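Local coordinates for protein putative polysaccharide binding proteins (DUF1812) (Bacteroides thetaiotaomicron VPI-5482, PDB 3GF8) that is of unknown function but, as a lipoprotein of the FimB/Mfa2 family, probably takes part in fimbrial assembly at the bacterial outer membrane, at residues V18-D23 with G64-E69; Y42-N47 with Q78-A83; G48-K53 with T92-G97; S99-L104 with L181-S186; E127-N132 with Q139-N144. One frame throughout, in Å; residues are numbered along the deposited sequence. Where two conformers were deposited one is given.

Contact 1: residues V18-D23 with G64-E69; sequences VKFKYD and GNYLME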
# COMPACT_ATOMS: atom_id res chain seq x y z
N VAL A 18 -14.06 -11.90 15.95
CA VAL A 18 -13.67 -10.79 15.09
C VAL A 18 -13.81 -11.23 13.67
O VAL A 18 -13.35 -12.30 13.30
CB VAL A 18 -12.23 -10.28 15.37
CG1 VAL A 18 -11.85 -9.20 14.36
CG2 VAL A 18 -12.11 -9.76 16.79
N LYS A 19 -14.52 -10.43 12.88
CA LYS A 19 -14.64 -10.62 11.46
C LYS A 19 -13.72 -9.58 10.82
O LYS A 19 -13.74 -8.42 11.23
CB LYS A 19 -16.08 -10.37 11.04
CG LYS A 19 -16.37 -10.43 9.54
CD LYS A 19 -17.87 -10.54 9.29
CE LYS A 19 -18.21 -10.89 7.83
NZ LYS A 19 -17.71 -9.86 6.89
N PHE A 20 -12.90 -10.01 9.86
CA PHE A 20 -12.08 -9.07 9.09
C PHE A 20 -12.68 -8.88 7.72
O PHE A 20 -13.09 -9.86 7.06
CB PHE A 20 -10.66 -9.60 8.92
CG PHE A 20 -9.93 -9.81 10.21
CD1 PHE A 20 -10.10 -10.98 10.93
CD2 PHE A 20 -9.11 -8.82 10.71
CE1 PHE A 20 -9.42 -11.17 12.12
CE2 PHE A 20 -8.45 -9.00 11.90
CZ PHE A 20 -8.61 -10.19 12.60
N LYS A 21 -12.77 -7.64 7.26
CA LYS A 21 -13.23 -7.43 5.86
C LYS A 21 -12.27 -6.58 5.08
O LYS A 21 -11.60 -5.73 5.66
CB LYS A 21 -14.64 -6.85 5.81
CG LYS A 21 -14.85 -5.44 6.41
CD LYS A 21 -16.31 -4.97 6.15
CE LYS A 21 -16.58 -3.57 6.55
NZ LYS A 21 -15.83 -2.65 5.71
N TYR A 22 -12.22 -6.82 3.76
CA TYR A 22 -11.45 -6.04 2.83
C TYR A 22 -12.32 -5.68 1.64
O TYR A 22 -12.22 -6.30 0.57
CB TYR A 22 -10.16 -6.79 2.37
CG TYR A 22 -9.42 -6.06 1.28
CD1 TYR A 22 -9.20 -4.67 1.34
CD2 TYR A 22 -8.97 -6.74 0.17
CE1 TYR A 22 -8.52 -4.00 0.28
CE2 TYR A 22 -8.30 -6.09 -0.85
CZ TYR A 22 -8.09 -4.73 -0.81
OH TYR A 22 -7.42 -4.13 -1.87
N ASP A 23 -13.18 -4.67 1.84
CA ASP A 23 -14.04 -4.18 0.78
C ASP A 23 -13.68 -2.78 0.37
O ASP A 23 -14.27 -2.24 -0.60
CB ASP A 23 -15.52 -4.26 1.17
CG ASP A 23 -15.89 -3.40 2.40
OD1 ASP A 23 -15.05 -2.71 2.99
OD2 ASP A 23 -17.06 -3.47 2.80
N GLY A 64 -14.40 -18.00 3.55
CA GLY A 64 -15.52 -17.10 3.28
C GLY A 64 -16.28 -16.85 4.56
O GLY A 64 -17.09 -15.93 4.64
N ASN A 65 -15.99 -17.65 5.58
CA ASN A 65 -16.67 -17.55 6.86
C ASN A 65 -15.70 -17.43 8.02
O ASN A 65 -16.06 -17.67 9.16
CB ASN A 65 -17.55 -18.78 7.03
CG ASN A 65 -18.62 -18.86 5.97
OD1 ASN A 65 -19.48 -17.97 5.89
ND2 ASN A 65 -18.56 -19.89 5.14
N TYR A 66 -14.46 -17.04 7.75
CA TYR A 66 -13.47 -16.95 8.82
C TYR A 66 -13.88 -15.96 9.93
O TYR A 66 -14.21 -14.82 9.68
CB TYR A 66 -12.10 -16.53 8.27
CG TYR A 66 -11.10 -16.30 9.39
CD1 TYR A 66 -10.54 -17.38 10.08
CD2 TYR A 66 -10.72 -15.02 9.76
CE1 TYR A 66 -9.64 -17.17 11.14
CE2 TYR A 66 -9.79 -14.80 10.80
CZ TYR A 66 -9.26 -15.87 11.48
OH TYR A 66 -8.37 -15.63 12.49
N LEU A 67 -13.82 -16.41 11.17
CA LEU A 67 -13.96 -15.52 12.32
C LEU A 67 -12.86 -15.87 13.31
O LEU A 67 -12.53 -17.04 13.48
CB LEU A 67 -15.35 -15.66 12.97
CG LEU A 67 -16.56 -15.08 12.23
CD1 LEU A 67 -17.85 -15.30 13.04
CD2 LEU A 67 -16.38 -13.61 11.97
N MSE A 68 -12.26 -14.86 13.92
CA MSE A 68 -11.24 -15.10 14.93
C MSE A 68 -11.91 -15.16 16.31
O MSE A 68 -12.62 -14.24 16.70
CB MSE A 68 -10.19 -14.01 14.92
CG MSE A 68 -9.15 -14.16 16.02
SE MSE A 68 -7.74 -12.81 15.95
CE MSE A 68 -6.64 -13.68 14.59
N GLU A 69 -11.66 -16.23 17.04
CA GLU A 69 -12.18 -16.38 18.39
C GLU A 69 -11.21 -15.74 19.38
O GLU A 69 -10.08 -16.16 19.49
CB GLU A 69 -12.42 -17.87 18.67
CG GLU A 69 -13.63 -18.47 17.88
O HOH W 1 -12.97 -12.44 8.72
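The carbonyl oxygen of Val18 takes a hydrogen bond from Met68 N at 2.9 Å and a weaker CA-H...O contact from Leu67 CA at 3.4 Å. Val18 N donates a hydrogen bond to Met68 O at 2.8 Å, completing an antiparallel hydrogen-bonded pair that joins strand 16-21 to the short strand 68-70; strand 139-158 also pairs with 16-21, in parallel. Two residues on, at Phe20 and Tyr66, a water stands in for the direct bond, accepting from Phe20 N at 2.7 Å and donating to Tyr66 O. Phe20 CD1 meets the edge of the Tyr66 ring, 3.8 Å from Tyr66 CE2, and the Phe20 ring turns its own edge to Met68 CB. Tyr66 suits this margin because its ring serves the apolar side while its hydroxyl reaches Glu56. Leu67 CD2 presses into Lys19 CB at 3.4 Å, a tight fit. Lys19 has CG anti to the backbone N (chi1 176°), and its chain carries the ammonium away from Leu67. The chemistry implies a division of labour: backbone amides and one water supply the polar links, while valine, phenylalanine and the methionine side chain (present as selenomethionine) close the buried face.

Contact 2: residues Y42-N47 with Q78-A83; sequences YVFDKN and QFMAWA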
# COMPACT_ATOMS: atom_id res chain seq x y z
N TYR A 42 -4.28 -6.77 17.41
CA TYR A 42 -3.67 -6.18 18.59
C TYR A 42 -4.82 -5.73 19.52
O TYR A 42 -5.76 -5.06 19.07
CB TYR A 42 -2.76 -5.01 18.15
CG TYR A 42 -1.48 -5.50 17.50
CD1 TYR A 42 -1.48 -5.99 16.21
CD2 TYR A 42 -0.28 -5.53 18.22
CE1 TYR A 42 -0.30 -6.51 15.63
CE2 TYR A 42 0.89 -6.00 17.64
CZ TYR A 42 0.87 -6.50 16.35
OH TYR A 42 2.04 -6.97 15.79
N VAL A 43 -4.74 -6.08 20.81
CA VAL A 43 -5.77 -5.75 21.79
C VAL A 43 -5.21 -4.89 22.91
O VAL A 43 -4.20 -5.21 23.52
CB VAL A 43 -6.42 -7.00 22.38
CG1 VAL A 43 -7.50 -6.61 23.44
CG2 VAL A 43 -7.03 -7.85 21.28
N PHE A 44 -5.86 -3.76 23.15
CA PHE A 44 -5.47 -2.80 24.15
C PHE A 44 -6.67 -2.61 25.09
O PHE A 44 -7.81 -2.79 24.68
CB PHE A 44 -5.10 -1.48 23.48
CG PHE A 44 -3.91 -1.57 22.57
CD1 PHE A 44 -4.06 -1.94 21.25
CD2 PHE A 44 -2.63 -1.29 23.04
CE1 PHE A 44 -2.94 -2.03 20.41
CE2 PHE A 44 -1.52 -1.37 22.21
CZ PHE A 44 -1.68 -1.75 20.90
N ASP A 45 -6.42 -2.20 26.32
CA ASP A 45 -7.48 -2.08 27.32
C ASP A 45 -8.10 -0.70 27.39
O ASP A 45 -7.84 0.15 26.54
CB ASP A 45 -6.93 -2.47 28.68
CG ASP A 45 -5.93 -1.46 29.25
OD1 ASP A 45 -5.85 -0.27 28.84
OD2 ASP A 45 -5.20 -1.90 30.14
N LYS A 46 -8.94 -0.50 28.42
CA LYS A 46 -9.62 0.77 28.69
C LYS A 46 -8.59 1.91 28.66
O LYS A 46 -8.74 2.89 27.93
CB LYS A 46 -10.29 0.71 30.06
N ASN A 47 -7.52 1.71 29.42
CA ASN A 47 -6.43 2.67 29.52
C ASN A 47 -5.52 2.83 28.28
O ASN A 47 -4.61 3.67 28.31
CB ASN A 47 -5.54 2.31 30.72
CG ASN A 47 -6.35 2.07 31.99
OD1 ASN A 47 -7.40 2.69 32.19
ND2 ASN A 47 -5.85 1.18 32.84
N GLN A 78 -9.66 -1.48 22.86
CA GLN A 78 -9.50 -1.11 21.47
C GLN A 78 -8.79 -2.21 20.72
O GLN A 78 -7.87 -2.82 21.25
CB GLN A 78 -8.75 0.18 21.33
CG GLN A 78 -9.46 1.32 21.98
CD GLN A 78 -8.78 2.63 21.73
OE1 GLN A 78 -7.67 2.86 22.18
NE2 GLN A 78 -9.46 3.51 21.01
N PHE A 79 -9.28 -2.52 19.51
CA PHE A 79 -8.63 -3.49 18.64
C PHE A 79 -8.17 -2.77 17.40
O PHE A 79 -8.81 -1.80 16.94
CB PHE A 79 -9.56 -4.61 18.13
CG PHE A 79 -10.20 -5.52 19.18
CD1 PHE A 79 -9.86 -5.48 20.53
CD2 PHE A 79 -11.15 -6.47 18.77
CE1 PHE A 79 -10.50 -6.33 21.45
CE2 PHE A 79 -11.77 -7.32 19.65
CZ PHE A 79 -11.44 -7.26 21.01
N MSE A 80 -7.07 -3.27 16.85
CA MSE A 80 -6.64 -2.91 15.51
C MSE A 80 -5.89 -4.12 14.97
O MSE A 80 -5.72 -5.09 15.69
CB MSE A 80 -5.83 -1.58 15.48
CG MSE A 80 -4.58 -1.48 16.32
SE MSE A 80 -3.07 -2.33 15.54
CE MSE A 80 -2.86 -1.31 13.86
N ALA A 81 -5.49 -4.09 13.70
CA ALA A 81 -4.75 -5.21 13.16
C ALA A 81 -3.76 -4.79 12.08
O ALA A 81 -3.87 -3.71 11.52
CB ALA A 81 -5.69 -6.27 12.65
N TRP A 82 -2.76 -5.65 11.84
CA TRP A 82 -1.96 -5.63 10.63
C TRP A 82 -2.16 -7.00 9.99
O TRP A 82 -2.15 -8.03 10.67
CB TRP A 82 -0.48 -5.44 10.93
CG TRP A 82 -0.09 -4.06 11.31
CD1 TRP A 82 0.32 -3.64 12.55
CD2 TRP A 82 -0.05 -2.91 10.46
NE1 TRP A 82 0.61 -2.29 12.51
CE2 TRP A 82 0.40 -1.82 11.24
CE3 TRP A 82 -0.34 -2.69 9.10
CZ2 TRP A 82 0.55 -0.54 10.73
CZ3 TRP A 82 -0.18 -1.42 8.58
CH2 TRP A 82 0.26 -0.36 9.38
N ALA A 83 -2.38 -6.99 8.68
CA ALA A 83 -2.68 -8.21 7.96
C ALA A 83 -1.67 -8.33 6.83
O ALA A 83 -1.27 -7.33 6.23
CB ALA A 83 -4.13 -8.21 7.43
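Strands 42-44 and 78-83 run antiparallel, their directions 161° apart, and four backbone bonds join the Tyr42-Met80 and Phe44-Gln78 pairs, among them Tyr42 N to Met80 O at 2.8 Å. Between these lies the non-hydrogen-bonded pair Val43-Phe79. The two side chains lie alongside each other, Val43 CG1 anti to the backbone N (chi1 179°) and CG2 beside that N, which brings both methyls against Phe79 CD1 and CE1 (Val43 CG1 to Phe79 CE1 3.6 Å). Branched valine suits the place, offering the ring two methyls close to the backbone. With an alanine in place of Val43, the CD1-CE1 side of Phe79 would probably lose both methyl contacts and the ring gain room to shift. The other face carries Tyr42, Phe44, Gln78 and Met80. The Phe44 ring turns its edge to Gln78 O, 3.9 Å from Phe44 CD1. Met80, a selenomethionine modelled in two conformers, makes a Met-aromatic contact with Tyr42 in one, its SE oblique to the ring, a less certain contact. Strand 50-57 pairs with 38-44 on its other side, and strand 124-133 with 75-83; Phe79 packs on Val18 of strand 16-21, whereas Met80 and Phe44 meet Leu104 and Leu101 of the loop before strand 105-108.

Contact 3: residues G48-K53 with T92-G97; sequences GKYLFK and TSLTPG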
# COMPACT_ATOMS: atom_id res chain seq x y z
N GLY A 48 -5.74 2.04 27.22
CA GLY A 48 -4.86 2.09 26.04
C GLY A 48 -3.56 1.29 26.15
O GLY A 48 -2.70 1.35 25.27
N LYS A 49 -3.43 0.53 27.23
CA LYS A 49 -2.30 -0.37 27.46
C LYS A 49 -2.51 -1.70 26.73
O LYS A 49 -3.58 -2.27 26.74
CB LYS A 49 -2.12 -0.67 28.95
CG LYS A 49 -1.89 0.55 29.84
CD LYS A 49 -0.48 1.07 29.73
CE LYS A 49 -0.23 2.19 30.72
NZ LYS A 49 1.21 2.51 30.72
N TYR A 50 -1.44 -2.16 26.12
CA TYR A 50 -1.41 -3.39 25.38
C TYR A 50 -1.73 -4.57 26.26
O TYR A 50 -1.22 -4.67 27.36
CB TYR A 50 -0.00 -3.57 24.84
CG TYR A 50 0.26 -4.79 24.04
CD1 TYR A 50 -0.32 -4.96 22.80
CD2 TYR A 50 1.17 -5.75 24.49
CE1 TYR A 50 -0.01 -6.06 22.03
CE2 TYR A 50 1.47 -6.85 23.73
CZ TYR A 50 0.88 -6.99 22.49
OH TYR A 50 1.17 -8.07 21.70
N LEU A 51 -2.55 -5.46 25.74
CA LEU A 51 -2.88 -6.70 26.42
C LEU A 51 -2.23 -7.89 25.73
O LEU A 51 -1.57 -8.69 26.37
CB LEU A 51 -4.40 -6.86 26.48
CG LEU A 51 -5.07 -5.87 27.44
CD1 LEU A 51 -6.62 -5.88 27.38
CD2 LEU A 51 -4.63 -6.21 28.82
N PHE A 52 -2.44 -7.99 24.42
CA PHE A 52 -1.84 -9.08 23.65
C PHE A 52 -2.09 -8.91 22.17
O PHE A 52 -2.90 -8.06 21.76
CB PHE A 52 -2.40 -10.45 24.07
CG PHE A 52 -3.89 -10.60 23.90
CD1 PHE A 52 -4.43 -11.04 22.70
CD2 PHE A 52 -4.75 -10.36 24.97
CE1 PHE A 52 -5.81 -11.21 22.56
CE2 PHE A 52 -6.13 -10.54 24.82
CZ PHE A 52 -6.65 -10.95 23.62
N LYS A 53 -1.41 -9.73 21.39
CA LYS A 53 -1.74 -9.83 19.96
C LYS A 53 -2.11 -11.25 19.67
O LYS A 53 -1.81 -12.13 20.48
CB LYS A 53 -0.61 -9.32 19.06
CG LYS A 53 0.73 -10.06 19.18
CD LYS A 53 1.78 -9.33 18.38
CE LYS A 53 3.11 -10.09 18.27
NZ LYS A 53 2.91 -11.35 17.52
N THR A 92 7.14 -3.34 15.87
CA THR A 92 7.67 -3.26 17.24
C THR A 92 6.98 -4.29 18.15
O THR A 92 5.78 -4.60 17.98
CB THR A 92 7.51 -1.84 17.81
OG1 THR A 92 6.18 -1.42 17.61
CG2 THR A 92 8.40 -0.82 17.07
N SER A 93 7.73 -4.85 19.09
CA SER A 93 7.17 -5.74 20.12
C SER A 93 6.85 -5.02 21.38
O SER A 93 7.72 -4.35 21.98
CB SER A 93 8.12 -6.86 20.52
OG SER A 93 8.57 -7.46 19.37
N LEU A 94 5.63 -5.24 21.82
CA LEU A 94 5.04 -4.48 22.91
C LEU A 94 5.08 -5.31 24.19
O LEU A 94 5.14 -6.54 24.16
CB LEU A 94 3.60 -4.09 22.54
CG LEU A 94 3.40 -3.11 21.37
CD1 LEU A 94 1.97 -2.59 21.39
CD2 LEU A 94 4.37 -1.93 21.30
N THR A 95 5.02 -4.63 25.31
CA THR A 95 5.00 -5.33 26.59
C THR A 95 3.61 -5.20 27.23
O THR A 95 3.13 -4.07 27.42
CB THR A 95 6.10 -4.82 27.53
OG1 THR A 95 7.38 -5.06 26.91
CG2 THR A 95 6.03 -5.53 28.87
N PRO A 96 2.96 -6.33 27.52
CA PRO A 96 1.65 -6.31 28.18
C PRO A 96 1.66 -5.47 29.46
O PRO A 96 2.57 -5.59 30.29
CB PRO A 96 1.37 -7.80 28.49
CG PRO A 96 2.11 -8.52 27.40
CD PRO A 96 3.37 -7.70 27.16
N GLY A 97 0.71 -4.55 29.55
CA GLY A 97 0.52 -3.74 30.75
C GLY A 97 1.44 -2.55 30.83
O GLY A 97 1.34 -1.76 31.79
O HOH W 2 3.78 -6.81 20.21
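A classic beta bulge, with Leu51 and Phe52 both facing Val43, lies at the start of strand 50-57, and Tyr50 just before it packs against the loop 92-97. Leu94 reaches over one face of the Tyr50 ring: its CB stands nearly above the middle, 3.6 Å from the ring centroid and 14° off the normal, a CH-pi contact, while Leu94 CD1 extends over the Tyr50 CD1 side at 3.6 Å. The aromatic ring reaches the loop because Tyr50 holds CG anti to its backbone N (chi1 180°). Phe52 N, in the bulge, lies over the opposite face, so the ring is held between its own strand and the loop. At its edge the ring meets the Thr95-Pro96 peptide, with Tyr50 CD2 3.6 Å from Pro96 N. A proline, which has no N-H to satisfy, fits well beside a ring edge. Backbone atoms secure the same spot: Gly97 N donates to Tyr50 O at 2.9 Å, nearly straight, and Pro96 CA-H approaches Tyr50 O at 3.4 Å. Gly97 adopts a positive phi of 82°, which glycine tolerates easily. A water accepts from Leu94 N at 2.9 Å and also meets Tyr50 OH. With Ser99 bonded to Tyr50 as well, the loop leading from strand 89-91 to 105-108 runs beside a classic beta bulge, in strand 50-57 where it pairs with Val43 of strand 38-44.

Contact 4: residues S99-L104 with L181-S186; sequences STLTDL and LGHDNS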
# COMPACT_ATOMS: atom_id res chain seq x y z
N SER A 99 3.24 -1.17 27.41
CA SER A 99 3.16 -0.44 26.14
C SER A 99 1.76 0.09 25.82
O SER A 99 0.78 -0.40 26.33
CB SER A 99 3.63 -1.35 24.99
OG SER A 99 4.86 -1.99 25.34
N THR A 100 1.68 1.10 24.95
CA THR A 100 0.41 1.64 24.46
C THR A 100 0.45 1.72 22.93
O THR A 100 1.51 1.44 22.33
CB THR A 100 0.18 3.03 25.02
OG1 THR A 100 1.16 3.91 24.48
CG2 THR A 100 0.31 3.02 26.55
N LEU A 101 -0.69 2.08 22.32
CA LEU A 101 -0.83 2.15 20.86
C LEU A 101 0.28 2.91 20.16
O LEU A 101 0.77 2.46 19.15
CB LEU A 101 -2.16 2.82 20.45
CG LEU A 101 -3.38 1.92 20.19
CD1 LEU A 101 -4.60 2.80 20.01
CD2 LEU A 101 -3.18 1.02 18.97
N THR A 102 0.68 4.05 20.71
CA THR A 102 1.66 4.88 20.02
C THR A 102 3.01 4.18 19.95
O THR A 102 3.85 4.58 19.14
CB THR A 102 1.78 6.27 20.67
OG1 THR A 102 2.30 6.14 22.01
CG2 THR A 102 0.39 7.00 20.71
N ASP A 103 3.24 3.15 20.77
CA ASP A 103 4.47 2.34 20.67
C ASP A 103 4.52 1.41 19.46
O ASP A 103 5.59 0.86 19.14
CB ASP A 103 4.66 1.46 21.91
CG ASP A 103 4.97 2.26 23.16
OD1 ASP A 103 5.64 3.30 23.06
OD2 ASP A 103 4.52 1.86 24.26
N LEU A 104 3.35 1.13 18.88
CA LEU A 104 3.22 0.15 17.80
C LEU A 104 3.56 0.81 16.46
O LEU A 104 2.89 1.77 16.04
CB LEU A 104 1.79 -0.42 17.73
CG LEU A 104 1.60 -1.61 16.78
CD1 LEU A 104 2.47 -2.70 17.25
CD2 LEU A 104 0.16 -2.09 16.71
N LEU A 181 5.09 3.16 9.39
CA LEU A 181 3.67 3.41 9.63
C LEU A 181 3.35 3.32 11.13
O LEU A 181 3.72 2.38 11.79
CB LEU A 181 2.81 2.43 8.83
CG LEU A 181 3.07 2.46 7.32
CD1 LEU A 181 2.23 1.44 6.61
CD2 LEU A 181 2.89 3.90 6.77
N GLY A 182 2.64 4.32 11.63
CA GLY A 182 2.15 4.31 13.00
C GLY A 182 0.91 3.46 13.18
O GLY A 182 0.33 2.96 12.21
N HIS A 183 0.49 3.34 14.43
CA HIS A 183 -0.70 2.53 14.80
C HIS A 183 -2.00 3.05 14.16
O HIS A 183 -3.00 2.31 14.09
CB HIS A 183 -0.90 2.57 16.32
CG HIS A 183 -1.36 3.90 16.80
ND1 HIS A 183 -0.49 4.95 17.04
CD2 HIS A 183 -2.61 4.38 17.01
CE1 HIS A 183 -1.19 6.00 17.42
NE2 HIS A 183 -2.47 5.69 17.40
N ASP A 184 -1.98 4.31 13.74
CA ASP A 184 -3.10 4.93 13.03
C ASP A 184 -2.94 4.91 11.49
O ASP A 184 -3.72 5.54 10.77
CB ASP A 184 -3.29 6.40 13.52
CG ASP A 184 -2.09 7.31 13.21
OD1 ASP A 184 -1.04 6.88 12.67
OD2 ASP A 184 -2.21 8.51 13.47
N ASN A 185 -1.94 4.18 11.00
CA ASN A 185 -1.62 4.05 9.56
C ASN A 185 -0.96 5.32 8.97
O ASN A 185 -0.81 5.43 7.77
CB ASN A 185 -2.86 3.64 8.73
CG ASN A 185 -2.51 2.82 7.47
OD1 ASN A 185 -1.52 2.08 7.45
ND2 ASN A 185 -3.31 2.95 6.43
N SER A 186 -0.53 6.26 9.81
CA SER A 186 0.09 7.46 9.29
C SER A 186 1.58 7.25 9.07
O SER A 186 2.23 6.42 9.73
CB SER A 186 -0.15 8.66 10.22
OG SER A 186 0.52 8.47 11.47
O HOH W 3 2.28 4.50 16.39
O HOH W 4 1.86 0.46 13.69
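This is a loop-to-turn contact, joining the 3-10 segment 101-103 to the type I turn from Gly182 to Asn185, with His183 at its centre. No direct hydrogen bond crosses it. Leu101 CB lies over one face of the imidazole, 4.0 Å from its centroid, in a CH-pi contact, the two side chains crossing at about a right angle. Thr102 comes alongside, its CG2 3.8 Å from His183 CE1. The ring gets there with CG between the backbone N and the carbonyl carbon (chi1 71°), and its turn about chi2 (-83°) sets ND1 on the side of its own backbone N. One water accepts from His183 N at 2.9 Å, meets His183 ND1 at the ring edge, and donates to Leu104 O at 2.8 Å and to Thr102 O. Histidine suits both, with flat face and polar edge. Replacing His183 by an alanine would remove the ring, and Leu101 CB would probably lose its cover and the water its ND1 partner. Asp184, its CB over the opposite imidazole face, accepts at OD1 from Ser186 N in an Asx turn. Around the contact, Leu101 and Leu104 pack on strands 38-44 and 75-83, strand 180-182 pairs with 105-108, and Tyr125 bonds the His183 carbonyl.

Contact 5: residues E127-N132 with Q139-N144; sequences EVINVN and QTETIN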
# COMPACT_ATOMS: atom_id res chain seq x y z
N GLU A 127 -8.21 -0.90 10.86
CA GLU A 127 -8.50 0.32 11.60
C GLU A 127 -8.90 0.03 13.06
O GLU A 127 -9.42 -1.08 13.38
CB GLU A 127 -9.60 1.13 10.91
CG GLU A 127 -9.43 1.22 9.40
CD GLU A 127 -10.44 2.16 8.78
OE1 GLU A 127 -10.31 3.37 8.98
OE2 GLU A 127 -11.35 1.69 8.07
N VAL A 128 -8.63 1.01 13.92
CA VAL A 128 -8.86 0.90 15.37
C VAL A 128 -10.37 0.93 15.66
O VAL A 128 -11.06 1.78 15.13
CB VAL A 128 -8.19 2.07 16.15
CG1 VAL A 128 -8.59 2.04 17.64
CG2 VAL A 128 -6.72 2.03 15.99
N ILE A 129 -10.86 0.01 16.48
CA ILE A 129 -12.25 0.02 16.91
C ILE A 129 -12.36 -0.03 18.45
O ILE A 129 -11.48 -0.58 19.14
CB ILE A 129 -13.03 -1.16 16.30
CG1 ILE A 129 -12.37 -2.49 16.68
CG2 ILE A 129 -13.09 -1.02 14.76
CD1 ILE A 129 -13.28 -3.69 16.46
N ASN A 130 -13.42 0.56 18.98
CA ASN A 130 -13.71 0.44 20.41
C ASN A 130 -14.60 -0.74 20.62
O ASN A 130 -15.53 -0.91 19.89
CB ASN A 130 -14.40 1.70 20.93
CG ASN A 130 -13.49 2.89 20.84
OD1 ASN A 130 -12.43 2.91 21.47
ND2 ASN A 130 -13.88 3.88 20.03
N VAL A 131 -14.27 -1.59 21.58
CA VAL A 131 -15.00 -2.83 21.80
C VAL A 131 -15.49 -2.85 23.25
O VAL A 131 -14.71 -2.66 24.19
CB VAL A 131 -14.12 -4.05 21.52
CG1 VAL A 131 -14.86 -5.33 21.89
CG2 VAL A 131 -13.72 -4.05 20.06
N ASN A 132 -16.79 -3.05 23.43
CA ASN A 132 -17.37 -3.14 24.77
C ASN A 132 -17.99 -4.51 24.83
O ASN A 132 -18.93 -4.78 24.11
CB ASN A 132 -18.42 -2.05 24.98
CG ASN A 132 -19.07 -2.10 26.36
OD1 ASN A 132 -18.93 -3.07 27.12
ND2 ASN A 132 -19.80 -1.04 26.70
N GLN A 139 -20.97 -12.09 20.57
CA GLN A 139 -20.70 -10.81 19.95
C GLN A 139 -19.61 -11.00 18.89
O GLN A 139 -18.62 -11.71 19.12
CB GLN A 139 -20.21 -9.89 21.06
CG GLN A 139 -19.99 -8.48 20.69
CD GLN A 139 -19.83 -7.61 21.93
OE1 GLN A 139 -20.56 -7.78 22.91
NE2 GLN A 139 -18.90 -6.66 21.87
N THR A 140 -19.77 -10.33 17.74
CA THR A 140 -18.76 -10.31 16.69
C THR A 140 -18.38 -8.87 16.32
O THR A 140 -19.22 -8.12 15.85
CB THR A 140 -19.27 -11.03 15.44
OG1 THR A 140 -19.53 -12.40 15.77
CG2 THR A 140 -18.25 -10.97 14.28
N GLU A 141 -17.10 -8.51 16.46
CA GLU A 141 -16.64 -7.20 16.01
C GLU A 141 -16.10 -7.32 14.57
O GLU A 141 -15.73 -8.40 14.11
CB GLU A 141 -15.55 -6.67 16.93
CG GLU A 141 -15.92 -6.67 18.41
CD GLU A 141 -16.97 -5.63 18.77
OE1 GLU A 141 -17.06 -4.58 18.07
OE2 GLU A 141 -17.69 -5.87 19.75
N THR A 142 -16.06 -6.21 13.86
CA THR A 142 -15.51 -6.20 12.50
C THR A 142 -14.29 -5.29 12.36
O THR A 142 -14.34 -4.08 12.67
CB THR A 142 -16.56 -5.70 11.48
OG1 THR A 142 -17.77 -6.44 11.63
CG2 THR A 142 -16.03 -5.84 10.05
N ILE A 143 -13.20 -5.86 11.87
CA ILE A 143 -12.03 -5.06 11.49
C ILE A 143 -12.07 -4.71 10.00
O ILE A 143 -12.27 -5.56 9.15
CB ILE A 143 -10.71 -5.75 11.84
CG1 ILE A 143 -10.58 -5.87 13.37
CG2 ILE A 143 -9.52 -4.89 11.35
CD1 ILE A 143 -10.26 -4.46 14.07
N ASN A 144 -11.93 -3.42 9.72
CA ASN A 144 -11.90 -2.93 8.36
C ASN A 144 -10.46 -2.74 7.84
O ASN A 144 -9.68 -2.01 8.45
CB ASN A 144 -12.66 -1.63 8.23
CG ASN A 144 -12.77 -1.19 6.82
OD1 ASN A 144 -13.27 -1.93 5.98
ND2 ASN A 144 -12.25 -0.02 6.52
O HOH W 5 -11.59 -1.60 11.81
O HOH W 6 -17.45 -1.98 18.32
O HOH W 7 -18.54 -3.38 20.88
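With CG anti to the backbone N (chi1 -174°) and its chain extended, Gln139 reaches across to Asn132, while Glu141, bent at chi2 (-70°), turns its carboxylate across to Val131 and the same amide. Gln139 NE2 therefore donates twice, to Asn132 O at 2.9 Å and to Glu141 OE2 at 2.6 Å. Both acceptors lie in the amide plane, which should limit its rotation, although NE2 stands above the carbonyl plane of Asn132. Two waters bridge the Glu141 carboxylate as well, one from OE1 to Asn130 O, another from OE2 to Asn132 N. Val131 CG1 touches Glu141 OE2 at 3.6 Å. Further along, Ile129 and Ile143 meet obliquely, Ile129 CG1 3.9 Å from Ile143 CD1, branched apolar chains that pack between the strands where no direct backbone bond joins the segments. Only at Glu127 do the backbones bond, Glu127 N giving to Asn144 O at 3.0 Å; the Asn144 ND2 bond to Glu127 OE2 beside it is very short as modelled and its length doubtful. These strands form a beta hairpin that splays open here, its axes 6.7 Å apart at their closest: strand 124-133 pairs on its other side with 75-83, and strand 139-158 with 16-21.

How the contacts relate
From the N terminus, strand 16-21 is met first, and contact 1 closes the loop back to it at residues 64-69. Contact 2 opens inside that loop at 42-47 and closes beyond it at 78-83; contact 3 opens next, at 48-53, and closes last, at 92-97. Contacts 1, 2 and 3 therefore cross one another. Contact 4 begins after all three have closed and spans residues 99-186, with the hairpin of contact 5 nested inside. Strands 75-83 and 124-133 link contacts 2 and 5, strands 16-21 and 139-158 link contacts 1 and 5, and the loop before strand 105-108 carries contacts 3 and 4 over the side of contact 2 that carries Phe44 and Met80.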